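Local coordinates for protein ribose-phosphate pyrophosphokinase (Thermus thermophilus, PDB 7PN0) that catalyses transfer of the pyrophosphoryl group of ATP to ribose 5-phosphate, giving phosphoribosyl pyrophosphate, the activated sugar used to build nucleotides, at residues R122-T127 and D142-E147. Residues are numbered along the deposited sequence; the frame is centred on the assembly and turned at random.
Sequences RVLTMT and DHLSAE. With SO4 (sulfate ion), chain F.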
loop_
_atom_site.group_PDB
_atom_site.type_symbol
_atom_site.label_atom_id
_atom_site.label_comp_id
_atom_site.label_asym_id
_atom_site.label_seq_id
_atom_site.Cartn_x
_atom_site.Cartn_y
_atom_site.Cartn_z
ATOM N N ARG A 122 -10.400 8.908 9.103
ATOM C CA ARG A 122 -11.492 9.806 8.704
ATOM C C ARG A 122 -11.041 11.220 8.981
ATOM O O ARG A 122 -10.170 11.444 9.833
ATOM C CB ARG A 122 -12.813 9.694 9.500
ATOM C CG ARG A 122 -13.330 8.321 9.859
ATOM C CD ARG A 122 -14.610 8.459 10.666
ATOM N NE ARG A 122 -15.601 9.215 9.918
ATOM C CZ ARG A 122 -16.277 8.742 8.863
ATOM N NH1 ARG A 122 -17.129 9.519 8.247
ATOM N NH2 ARG A 122 -16.154 7.478 8.464
ATOM N N VAL A 123 -11.713 12.164 8.342
ATOM C CA VAL A 123 -11.490 13.607 8.587
ATOM C C VAL A 123 -12.877 14.212 8.785
ATOM O O VAL A 123 -13.811 13.779 8.114
ATOM C CB VAL A 123 -10.732 14.317 7.445
ATOM C CG1 VAL A 123 -10.686 15.806 7.611
ATOM C CG2 VAL A 123 -9.327 13.801 7.326
ATOM N N LEU A 124 -12.946 15.188 9.664
ATOM C CA LEU A 124 -14.123 16.066 9.902
ATOM C C LEU A 124 -13.622 17.495 9.779
ATOM O O LEU A 124 -12.696 17.825 10.521
ATOM C CB LEU A 124 -14.725 15.806 11.296
ATOM C CG LEU A 124 -15.874 16.741 11.697
ATOM C CD1 LEU A 124 -16.993 16.661 10.681
ATOM C CD2 LEU A 124 -16.343 16.440 13.126
ATOM N N THR A 125 -14.185 18.280 8.856
ATOM C CA THR A 125 -13.653 19.625 8.579
ATOM C C THR A 125 -14.813 20.542 8.234
ATOM O O THR A 125 -15.921 20.068 8.060
ATOM C CB THR A 125 -12.528 19.575 7.534
ATOM O OG1 THR A 125 -11.900 20.844 7.407
ATOM C CG2 THR A 125 -12.973 19.144 6.155
ATOM N N MET A 126 -14.511 21.810 8.012
ATOM C CA MET A 126 -15.566 22.803 7.700
ATOM C C MET A 126 -15.020 23.759 6.649
ATOM O O MET A 126 -13.859 24.136 6.735
ATOM C CB MET A 126 -16.023 23.559 8.943
ATOM C CG MET A 126 -16.985 24.703 8.648
ATOM S SD MET A 126 -17.576 25.484 10.198
ATOM C CE MET A 126 -18.868 24.349 10.668
ATOM N N THR A 127 -15.864 24.145 5.719
ATOM C CA THR A 127 -15.539 25.166 4.701
ATOM C C THR A 127 -14.120 24.951 4.142
ATOM O O THR A 127 -13.234 25.848 4.286
ATOM C CB THR A 127 -15.770 26.579 5.246
ATOM O OG1 THR A 127 -17.062 26.668 5.860
ATOM C CG2 THR A 127 -15.640 27.604 4.140
ATOM N N ASP A 142 -16.020 14.094 6.265
ATOM C CA ASP A 142 -17.299 14.804 6.504
ATOM C C ASP A 142 -16.974 16.294 6.454
ATOM O O ASP A 142 -16.192 16.771 7.266
ATOM C CB ASP A 142 -17.978 14.346 7.790
ATOM C CG ASP A 142 -18.518 12.929 7.694
ATOM O OD1 ASP A 142 -19.247 12.619 6.710
ATOM O OD2 ASP A 142 -18.138 12.121 8.530
ATOM N N HIS A 143 -17.532 16.963 5.465
ATOM C CA HIS A 143 -17.270 18.388 5.167
ATOM C C HIS A 143 -18.485 19.194 5.641
ATOM O O HIS A 143 -19.481 19.161 4.932
ATOM C CB HIS A 143 -16.981 18.534 3.669
ATOM C CG HIS A 143 -16.659 19.907 3.213
ATOM N ND1 HIS A 143 -16.642 20.223 1.882
ATOM C CD2 HIS A 143 -16.351 21.037 3.892
ATOM C CE1 HIS A 143 -16.358 21.507 1.746
ATOM N NE2 HIS A 143 -16.181 22.024 2.962
ATOM N N LEU A 144 -18.380 19.894 6.772
ATOM C CA LEU A 144 -19.504 20.696 7.331
ATOM C C LEU A 144 -19.560 22.041 6.596
ATOM O O LEU A 144 -18.502 22.610 6.266
ATOM C CB LEU A 144 -19.263 20.909 8.826
ATOM C CG LEU A 144 -19.190 19.667 9.704
ATOM C CD1 LEU A 144 -18.983 20.037 11.158
ATOM C CD2 LEU A 144 -20.405 18.778 9.547
ATOM N N SER A 145 -20.769 22.574 6.429
ATOM C CA SER A 145 -21.023 23.918 5.877
ATOM C C SER A 145 -21.277 24.921 7.011
ATOM O O SER A 145 -22.017 24.559 7.971
ATOM C CB SER A 145 -22.200 23.869 4.972
ATOM O OG SER A 145 -22.499 25.176 4.497
ATOM N N ALA A 146 -20.725 26.120 6.879
ATOM C CA ALA A 146 -21.010 27.297 7.748
ATOM C C ALA A 146 -22.204 28.084 7.212
ATOM O O ALA A 146 -22.600 29.043 7.894
ATOM C CB ALA A 146 -19.821 28.197 7.860
ATOM N N GLU A 147 -22.786 27.685 6.080
ATOM C CA GLU A 147 -23.905 28.448 5.473
ATOM C C GLU A 147 -24.989 28.760 6.515
ATOM O O GLU A 147 -25.396 29.906 6.630
ATOM C CB GLU A 147 -24.541 27.695 4.306
ATOM C CG GLU A 147 -23.812 27.850 2.973
ATOM C CD GLU A 147 -24.579 27.214 1.816
ATOM O OE1 GLU A 147 -25.819 27.097 1.905
ATOM O OE2 GLU A 147 -23.933 26.846 0.829
HETATM S S SO4 F . -19.419 26.422 2.983
HETATM O O1 SO4 F . -20.483 25.485 2.722
HETATM O O2 SO4 F . -19.250 26.511 4.418
HETATM O O3 SO4 F . -19.768 27.762 2.453
HETATM O O4 SO4 F . -18.206 25.954 2.405
HETATM O O HOH W 1 -15.736 12.088 9.668
#
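Asp142 OD2 takes a 2.8 Å salt-bridge hydrogen bond from Arg122 NH1. OD2 lies in the guanidinium plane, but NH1 meets its syn side 31° out of the carboxylate plane. A bend at chi3 (57°) turns the guanidinium towards Asp142. One water accepts from Arg122 NE and donates to Asp142 OD2 and Val123 O. Arg48 of the second subunit makes a salt bridge to Asp142 OD1, and Ser80 of that subunit is hydrogen-bonded to Arg122 NH1. Replacing Arg122 with an alanine is likely to leave OD2 without this charged mate, though Arg48 would still pair with OD1, and to free the bridging water.

Strand 141-144 is the edge, within this chain, of the five-stranded parallel sheet of the PRTase-like N-terminal domain. Leu144 N gives a 2.8 Å bond to Thr125 O of neighbouring strand 122-126. Leu124 CD1 rests 3.8 Å from Leu144 CG. Met126 crosses Leu144 at about a right angle. Its CG is anti to the backbone N (chi1 173°), and a bend at chi3 brings CE 3.9 Å from Leu144 CB. On this face, Leu124 and Met126 touch Ile294 and Phe290 of helix 287-299.

Thr127 OG1, Ser145 OG, Ala146 N and Arg175 NE hold a sulfate, probably from the crystallisation liquor. The chemistry thus joins an intersubunit charge cluster, an apolar middle and donors that can hold an anion.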